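PDB 6XK2: ribokinase from Cryptococcus neoformans var. grubii serotype A, which probably phosphorylates D-ribose at O-5, using ATP and a divalent cation, most likely magnesium, to give D-ribose 5-phosphate. Local coordinates for residues G280-G285 / V306-C311; F57-A62 / Y286-L291. All coordinates share one frame; numbering follows the deposited sequence.

Contact 1 of 2, residues G280-G285 / V306-C311; sequences GDCFAG and VACGIC. With ADP (adenosine-5'-diphosphate), chain E.
Cys-282 and Phe-283 on one helix meet Ala-307, Cys-308 and Cys-311 on the next, a worked example of how the helix bearing the predicted catalytic aspartate in the ribokinase fold packs on the helix that follows it. Gly-280 and Asp-281 end the GAGD signature of PfkB sugar kinases, and the two consecutive helices run nearly antiparallel, at 152°, with their axes 9.1 Å apart.

The first kind of interaction is close packing of cysteines and an alanine. With its sulfur anti to the backbone N (chi1 173°), Cys-282 reaches across the groove, its SG 4.0 Å from Cys-311 CB and 4.2 Å from Ala-307 CB. Cys-311, with the same torsion, lies alongside it and returns its own SG to Cys-282 CB. The 4.1 Å between Cys-282 SG and Cys-308 SG is van der Waals packing, far too long for a disulfide.

The second is a sulfur-aromatic contact. Cys-308 SG rests 3.6 Å from Phe-283 CB and sits at the ring edge, 87° off the ring normal and 5.4 Å from its centroid. Leu-301 and Cys-304 on helix 297-312, and Ile-244 and Thr-246 on strand 242-246, also touch this phenyl group.

Polar partners come from outside the two segments. Asp-281, the predicted proton acceptor, points away from helix 297-312; its carboxylate forms a salt bridge with Lys-51 and hydrogen bonds with Asn-54 and Gln-55. Cys-311, predicted to help bind potassium, has its carbonyl O in a weak hydrogen bond with Ser-320 OG. Bound ADP touches both helices: its O3B lies 3.5 Å from Gly-280 CA, where glycine leaves room for the phosphate, and its ribose O4' lies 3.5 Å from Cys-308 CB.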
ATOM      1  N   GLY A 280      -4.666  -4.078  21.408  1.00 41.21           N
ATOM      2  CA  GLY A 280      -4.489  -5.490  21.702  1.00 41.77           C
ATOM      3  C   GLY A 280      -3.047  -5.833  22.024  1.00 41.73           C
ATOM      4  O   GLY A 280      -2.765  -6.538  23.006  1.00 34.20           O
ATOM      5  N   ASP A 281      -2.110  -5.280  21.250  1.00 40.15           N
ATOM      6  CA  ASP A 281      -0.700  -5.514  21.538  1.00 42.15           C
ATOM      7  C   ASP A 281      -0.278  -4.841  22.837  1.00 41.05           C
ATOM      8  O   ASP A 281       0.477  -5.433  23.622  1.00 37.80           O
ATOM      9  CB  ASP A 281       0.164  -5.045  20.371  1.00 38.86           C
ATOM     10  CG  ASP A 281      -0.125  -5.815  19.108  1.00 42.91           C
ATOM     11  OD1 ASP A 281       0.061  -5.263  17.996  1.00 44.14           O
ATOM     12  OD2 ASP A 281      -0.538  -6.994  19.242  1.00 41.77           O
ATOM     13  N   CYS A 282      -0.776  -3.629  23.100  1.00 39.36           N
ATOM     14  CA  CYS A 282      -0.516  -3.013  24.396  1.00 38.98           C
ATOM     15  C   CYS A 282      -1.002  -3.918  25.523  1.00 39.98           C
ATOM     16  O   CYS A 282      -0.316  -4.079  26.542  1.00 38.42           O
ATOM     17  CB  CYS A 282      -1.188  -1.640  24.474  1.00 39.36           C
ATOM     18  SG  CYS A 282      -1.120  -0.829  26.088  1.00 39.34           S
ATOM     19  N   PHE A 283      -2.162  -4.558  25.330  1.00 41.88           N
ATOM     20  CA  PHE A 283      -2.692  -5.448  26.357  1.00 40.05           C
ATOM     21  C   PHE A 283      -1.794  -6.665  26.555  1.00 38.11           C
ATOM     22  O   PHE A 283      -1.435  -7.004  27.685  1.00 40.37           O
ATOM     23  CB  PHE A 283      -4.118  -5.886  26.007  1.00 41.12           C
ATOM     24  CG  PHE A 283      -4.724  -6.786  27.043  1.00 41.41           C
ATOM     25  CD1 PHE A 283      -4.486  -8.142  27.020  1.00 36.12           C
ATOM     26  CD2 PHE A 283      -5.478  -6.264  28.075  1.00 43.71           C
ATOM     27  CE1 PHE A 283      -5.009  -8.961  27.988  1.00 43.21           C
ATOM     28  CE2 PHE A 283      -6.013  -7.087  29.046  1.00 42.65           C
ATOM     29  CZ  PHE A 283      -5.774  -8.432  29.004  1.00 44.40           C
ATOM     30  N   ALA A 284      -1.444  -7.348  25.464  1.00 37.41           N
ATOM     31  CA  ALA A 284      -0.633  -8.554  25.564  1.00 36.98           C
ATOM     32  C   ALA A 284       0.674  -8.282  26.305  1.00 38.93           C
ATOM     33  O   ALA A 284       1.039  -9.019  27.231  1.00 39.07           O
ATOM     34  CB  ALA A 284      -0.360  -9.108  24.166  1.00 36.20           C
ATOM     35  N   GLY A 285       1.378  -7.210  25.928  1.00 37.11           N
ATOM     36  CA  GLY A 285       2.644  -6.902  26.574  1.00 36.12           C
ATOM     37  C   GLY A 285       2.474  -6.562  28.042  1.00 39.36           C
ATOM     38  O   GLY A 285       3.228  -7.047  28.898  1.00 35.96           O
ATOM     39  N   VAL A 306      -6.127  -0.150  32.438  1.00 47.77           N
ATOM     40  CA  VAL A 306      -5.759   1.261  32.552  1.00 48.02           C
ATOM     41  C   VAL A 306      -4.710   1.623  31.511  1.00 47.64           C
ATOM     42  O   VAL A 306      -4.791   2.679  30.870  1.00 48.75           O
ATOM     43  CB  VAL A 306      -5.284   1.581  33.977  1.00 48.03           C
ATOM     44  CG1 VAL A 306      -4.639   2.942  34.027  1.00 48.14           C
ATOM     45  CG2 VAL A 306      -6.464   1.536  34.911  1.00 49.56           C
ATOM     46  N   ALA A 307      -3.745   0.733  31.279  1.00 46.51           N
ATOM     47  CA  ALA A 307      -2.758   1.000  30.243  1.00 46.32           C
ATOM     48  C   ALA A 307      -3.436   1.155  28.885  1.00 47.03           C
ATOM     49  O   ALA A 307      -3.115   2.075  28.124  1.00 46.87           O
ATOM     50  CB  ALA A 307      -1.713  -0.114  30.209  1.00 40.43           C
ATOM     51  N   CYS A 308      -4.401   0.284  28.577  1.00 44.84           N
ATOM     52  CA  CYS A 308      -5.065   0.338  27.277  1.00 45.87           C
ATOM     53  C   CYS A 308      -5.970   1.558  27.137  1.00 49.35           C
ATOM     54  O   CYS A 308      -6.122   2.093  26.028  1.00 46.91           O
ATOM     55  CB  CYS A 308      -5.868  -0.942  27.043  1.00 46.66           C
ATOM     56  SG  CYS A 308      -4.843  -2.400  26.798  1.00 50.65           S
ATOM     57  N   GLY A 309      -6.571   2.013  28.238  1.00 46.67           N
ATOM     58  CA  GLY A 309      -7.324   3.251  28.183  1.00 49.56           C
ATOM     59  C   GLY A 309      -6.450   4.407  27.742  1.00 51.16           C
ATOM     60  O   GLY A 309      -6.817   5.177  26.849  1.00 52.27           O
ATOM     61  N   ILE A 310      -5.257   4.516  28.333  1.00 48.95           N
ATOM     62  CA  ILE A 310      -4.306   5.534  27.895  1.00 52.32           C
ATOM     63  C   ILE A 310      -3.952   5.321  26.433  1.00 51.65           C
ATOM     64  O   ILE A 310      -3.904   6.273  25.646  1.00 51.47           O
ATOM     65  CB  ILE A 310      -3.041   5.513  28.776  1.00 50.54           C
ATOM     66  CG1 ILE A 310      -3.377   5.824  30.238  1.00 50.20           C
ATOM     67  CG2 ILE A 310      -2.024   6.491  28.230  1.00 44.66           C
ATOM     68  CD1 ILE A 310      -2.201   5.677  31.188  1.00 48.86           C
ATOM     69  N   CYS A 311      -3.763   4.059  26.038  1.00 49.86           N
ATOM     70  CA  CYS A 311      -3.306   3.746  24.689  1.00 50.24           C
ATOM     71  C   CYS A 311      -4.228   4.324  23.616  1.00 49.78           C
ATOM     72  O   CYS A 311      -3.752   4.895  22.630  1.00 46.93           O
ATOM     73  CB  CYS A 311      -3.198   2.230  24.536  1.00 45.42           C
ATOM     74  SG  CYS A 311      -2.839   1.687  22.869  1.00 49.49           S
TER
HETATM   75  PB  ADP E 401      -7.526  -6.319  19.526  0.80 62.60           P
HETATM   76  O1B ADP E 401      -8.889  -6.792  18.976  0.80 62.71           O
HETATM   77  O2B ADP E 401      -6.894  -5.242  18.567  0.80 57.14           O
HETATM   78  O3B ADP E 401      -6.590  -7.465  19.801  0.80 55.26           O
HETATM   79  PA  ADP E 401      -9.163  -4.822  21.448  0.80 54.84           P
HETATM   80  O1A ADP E 401      -9.893  -4.093  20.369  0.80 54.09           O
HETATM   81  O2A ADP E 401     -10.042  -5.922  22.092  0.80 51.98           O
HETATM   82  O3A ADP E 401      -7.843  -5.487  20.850  0.80 52.62           O
HETATM   83  O5' ADP E 401      -8.499  -3.869  22.566  0.80 52.16           O
HETATM   84  C5' ADP E 401      -7.867  -4.371  23.763  0.80 49.31           C
HETATM   85  C4' ADP E 401      -8.285  -3.523  24.938  0.80 48.33           C
HETATM   86  O4' ADP E 401      -8.112  -2.123  24.629  0.80 46.41           O
HETATM   87  C3' ADP E 401      -9.748  -3.649  25.334  0.80 49.06           C
HETATM   88  O3' ADP E 401      -9.960  -4.804  26.132  0.80 49.00           O
HETATM   89  C2' ADP E 401      -9.978  -2.341  26.085  0.80 48.87           C
HETATM   90  O2' ADP E 401      -9.518  -2.424  27.428  0.80 44.80           O
HETATM   91  C1' ADP E 401      -9.144  -1.366  25.242  0.80 48.04           C
HETATM   92  N9  ADP E 401      -9.919  -0.715  24.190  0.80 49.51           N
HETATM   93  C8  ADP E 401     -10.006  -1.084  22.876  0.80 51.32           C
HETATM   94  N7  ADP E 401     -10.859  -0.371  22.173  0.80 49.24           N
HETATM   95  C5  ADP E 401     -11.359   0.531  23.092  0.80 48.48           C
HETATM   96  C6  ADP E 401     -12.308   1.570  22.984  0.80 50.29           C
HETATM   97  N6  ADP E 401     -12.952   1.870  21.850  0.80 52.21           N
HETATM   98  N1  ADP E 401     -12.571   2.300  24.090  0.80 47.13           N
HETATM   99  C2  ADP E 401     -11.929   2.006  25.223  0.80 48.80           C
HETATM  100  N3  ADP E 401     -11.023   1.049  25.452  0.80 52.07           N
HETATM  101  C4  ADP E 401     -10.784   0.346  24.342  0.80 50.71           C

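Contact 2 of 2, residues F57-A62 / Y286-L291; sequences FAVARA and YFVAGL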
ATOM      1  N   PHE A  57       7.583  -4.090  23.028  1.00 41.88           N
ATOM      2  CA  PHE A  57       7.629  -2.692  23.435  1.00 38.41           C
ATOM      3  C   PHE A  57       6.781  -2.457  24.674  1.00 38.72           C
ATOM      4  O   PHE A  57       7.216  -1.795  25.625  1.00 38.40           O
ATOM      5  CB  PHE A  57       7.146  -1.827  22.263  1.00 40.39           C
ATOM      6  CG  PHE A  57       7.377  -0.363  22.431  1.00 41.38           C
ATOM      7  CD1 PHE A  57       8.499   0.240  21.885  1.00 44.53           C
ATOM      8  CD2 PHE A  57       6.452   0.425  23.091  1.00 41.82           C
ATOM      9  CE1 PHE A  57       8.710   1.610  22.016  1.00 45.63           C
ATOM     10  CE2 PHE A  57       6.661   1.790  23.235  1.00 46.40           C
ATOM     11  CZ  PHE A  57       7.793   2.382  22.694  1.00 46.26           C
ATOM     12  N   ALA A  58       5.558  -2.994  24.679  1.00 36.39           N
ATOM     13  CA  ALA A  58       4.671  -2.783  25.819  1.00 37.92           C
ATOM     14  C   ALA A  58       5.212  -3.466  27.080  1.00 38.96           C
ATOM     15  O   ALA A  58       5.085  -2.916  28.184  1.00 38.95           O
ATOM     16  CB  ALA A  58       3.259  -3.270  25.478  1.00 34.34           C
ATOM     17  N   VAL A  59       5.800  -4.666  26.945  1.00 34.96           N
ATOM     18  CA  VAL A  59       6.460  -5.308  28.090  1.00 38.24           C
ATOM     19  C   VAL A  59       7.506  -4.377  28.692  1.00 36.53           C
ATOM     20  O   VAL A  59       7.525  -4.133  29.905  1.00 36.31           O
ATOM     21  CB  VAL A  59       7.108  -6.651  27.689  1.00 39.02           C
ATOM     22  CG1 VAL A  59       7.877  -7.221  28.874  1.00 38.47           C
ATOM     23  CG2 VAL A  59       6.080  -7.671  27.201  1.00 35.62           C
ATOM     24  N   ALA A  60       8.374  -3.816  27.846  1.00 39.57           N
ATOM     25  CA  ALA A  60       9.406  -2.907  28.337  1.00 38.62           C
ATOM     26  C   ALA A  60       8.794  -1.670  28.984  1.00 38.57           C
ATOM     27  O   ALA A  60       9.258  -1.231  30.041  1.00 39.08           O
ATOM     28  CB  ALA A  60      10.352  -2.508  27.200  1.00 38.93           C
ATOM     29  N   ARG A  61       7.766  -1.083  28.352  1.00 41.24           N
ATOM     30  CA  ARG A  61       7.082   0.074  28.929  1.00 43.25           C
ATOM     31  C   ARG A  61       6.486  -0.260  30.291  1.00 44.25           C
ATOM     32  O   ARG A  61       6.501   0.572  31.209  1.00 46.40           O
ATOM     33  CB  ARG A  61       5.972   0.568  27.985  1.00 44.03           C
ATOM     34  CG  ARG A  61       6.414   1.502  26.872  1.00 42.86           C
ATOM     35  CD  ARG A  61       6.633   2.871  27.412  1.00 44.78           C
ATOM     36  NE  ARG A  61       6.743   3.849  26.348  1.00 50.70           N
ATOM     37  CZ  ARG A  61       7.893   4.354  25.910  1.00 52.99           C
ATOM     38  NH1 ARG A  61       9.047   3.974  26.455  1.00 51.56           N
ATOM     39  NH2 ARG A  61       7.885   5.252  24.931  1.00 54.40           N
ATOM     40  N   ALA A  62       5.959  -1.472  30.442  1.00 42.13           N
ATOM     41  CA  ALA A  62       5.375  -1.922  31.699  1.00 42.19           C
ATOM     42  C   ALA A  62       6.428  -2.308  32.734  1.00 43.69           C
ATOM     43  O   ALA A  62       6.069  -2.720  33.844  1.00 42.67           O
ATOM     44  CB  ALA A  62       4.429  -3.096  31.435  1.00 38.92           C
ATOM     45  N   TYR A 286       1.467  -5.743  28.363  1.00 38.54           N
ATOM     46  CA  TYR A 286       1.227  -5.420  29.763  1.00 40.79           C
ATOM     47  C   TYR A 286       0.821  -6.649  30.552  1.00 37.96           C
ATOM     48  O   TYR A 286       1.179  -6.775  31.725  1.00 37.79           O
ATOM     49  CB  TYR A 286       0.168  -4.321  29.899  1.00 39.32           C
ATOM     50  CG  TYR A 286       0.793  -2.992  30.218  1.00 37.98           C
ATOM     51  CD1 TYR A 286       0.947  -2.578  31.527  1.00 38.65           C
ATOM     52  CD2 TYR A 286       1.264  -2.164  29.206  1.00 39.33           C
ATOM     53  CE1 TYR A 286       1.531  -1.371  31.830  1.00 41.72           C
ATOM     54  CE2 TYR A 286       1.856  -0.955  29.498  1.00 39.24           C
ATOM     55  CZ  TYR A 286       1.993  -0.566  30.814  1.00 41.83           C
ATOM     56  OH  TYR A 286       2.586   0.640  31.127  1.00 41.58           O
ATOM     57  N   PHE A 287       0.100  -7.573  29.918  1.00 38.92           N
ATOM     58  CA  PHE A 287      -0.312  -8.783  30.613  1.00 39.93           C
ATOM     59  C   PHE A 287       0.893  -9.637  30.986  1.00 41.11           C
ATOM     60  O   PHE A 287       1.034 -10.062  32.142  1.00 41.02           O
ATOM     61  CB  PHE A 287      -1.295  -9.575  29.755  1.00 39.54           C
ATOM     62  CG  PHE A 287      -1.787 -10.814  30.424  1.00 41.80           C
ATOM     63  CD1 PHE A 287      -2.672 -10.728  31.496  1.00 44.40           C
ATOM     64  CD2 PHE A 287      -1.330 -12.069  30.028  1.00 41.00           C
ATOM     65  CE1 PHE A 287      -3.110 -11.884  32.152  1.00 42.36           C
ATOM     66  CE2 PHE A 287      -1.774 -13.224  30.664  1.00 40.06           C
ATOM     67  CZ  PHE A 287      -2.661 -13.134  31.723  1.00 41.50           C
ATOM     68  N   VAL A 288       1.774  -9.901  30.018  1.00 38.84           N
ATOM     69  CA  VAL A 288       2.980 -10.672  30.303  1.00 39.14           C
ATOM     70  C   VAL A 288       3.816  -9.989  31.378  1.00 37.69           C
ATOM     71  O   VAL A 288       4.359 -10.644  32.272  1.00 38.21           O
ATOM     72  CB  VAL A 288       3.776 -10.896  29.007  1.00 41.82           C
ATOM     73  CG1 VAL A 288       5.151 -11.486  29.310  1.00 41.85           C
ATOM     74  CG2 VAL A 288       2.989 -11.820  28.093  1.00 38.99           C
ATOM     75  N   ALA A 289       3.945  -8.671  31.314  1.00 39.87           N
ATOM     76  CA  ALA A 289       4.739  -8.006  32.340  1.00 40.06           C
ATOM     77  C   ALA A 289       4.079  -8.139  33.700  1.00 40.14           C
ATOM     78  O   ALA A 289       4.772  -8.283  34.716  1.00 42.33           O
ATOM     79  CB  ALA A 289       4.974  -6.539  31.982  1.00 37.50           C
ATOM     80  N   GLY A 290       2.743  -8.107  33.739  1.00 40.19           N
ATOM     81  CA  GLY A 290       2.038  -8.295  34.999  1.00 39.84           C
ATOM     82  C   GLY A 290       2.292  -9.667  35.588  1.00 40.65           C
ATOM     83  O   GLY A 290       2.556  -9.801  36.788  1.00 43.68           O
ATOM     84  N   LEU A 291       2.233 -10.702  34.743  1.00 40.07           N
ATOM     85  CA  LEU A 291       2.660 -12.034  35.155  1.00 40.70           C
ATOM     86  C   LEU A 291       4.094 -12.016  35.672  1.00 43.09           C
ATOM     87  O   LEU A 291       4.407 -12.656  36.681  1.00 45.75           O
ATOM     88  CB  LEU A 291       2.549 -13.014  33.988  1.00 40.77           C
ATOM     89  CG  LEU A 291       1.206 -13.284  33.314  1.00 43.95           C
ATOM     90  CD1 LEU A 291       1.382 -14.277  32.153  1.00 40.96           C
ATOM     91  CD2 LEU A 291       0.158 -13.767  34.323  1.00 39.39           C
TER
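Ala-58 O accepts the backbone N-H of Ala-62 at 2.8 Å, closing the last turn of helix 51-61, while Tyr-286 CE2 comes obliquely to the same oxygen at 4.0 Å. That turn presents Ala-62 CB to the phenol of helix 279-292. The methyl stands almost over the ring centre, 3.4 Å from the Tyr-286 centroid and 13° off the normal, a CH-pi contact. A chi1 of -103°, well away from a staggered value, swings the ring across toward helix 51-61, and its hydroxyl is hydrogen-bonded to Pro-322 O. The same loop receives Arg-61, whose NE is hydrogen-bonded to Val-321 O.

The same methyl of Ala-62 also meets Ala-289, CB to CB at 3.5 Å, and the CA atoms of Val-59 and Ala-289 approach to 5.3 Å. Farther along, Val-59 CG2 rests 4.4 Å from Val-288 CB. The axes cross at -46° and come within 8.0 Å, tight helix packing permitted by small residues. The chemistry implies an apolar joint between the helices, with the phenol's polar end settled by the loop at Pro-322.

Overall arrangement
Both contacts are buried and share helix 279-292, whose N-terminal half serves contact 1 and whose C-terminal half serves contact 2. Their centres lie 9 Å apart, and they touch directly: Tyr-286 of contact 2 packs on Ala-307 of contact 1, and Ala-58 on the backbone at Cys-282 and Gly-285. Thus helix 279-292 offers neighbouring faces to 297-312, next in sequence, and to the distant 51-61. The chemistry differs with place in the fold. Contact 1, bordering the nucleotide and the predicted catalytic aspartate, packs through cysteine sulfurs and a ring edge; contact 2, farther along the helix toward its C-terminus, uses methyl groups and an aromatic face at shorter axis distance.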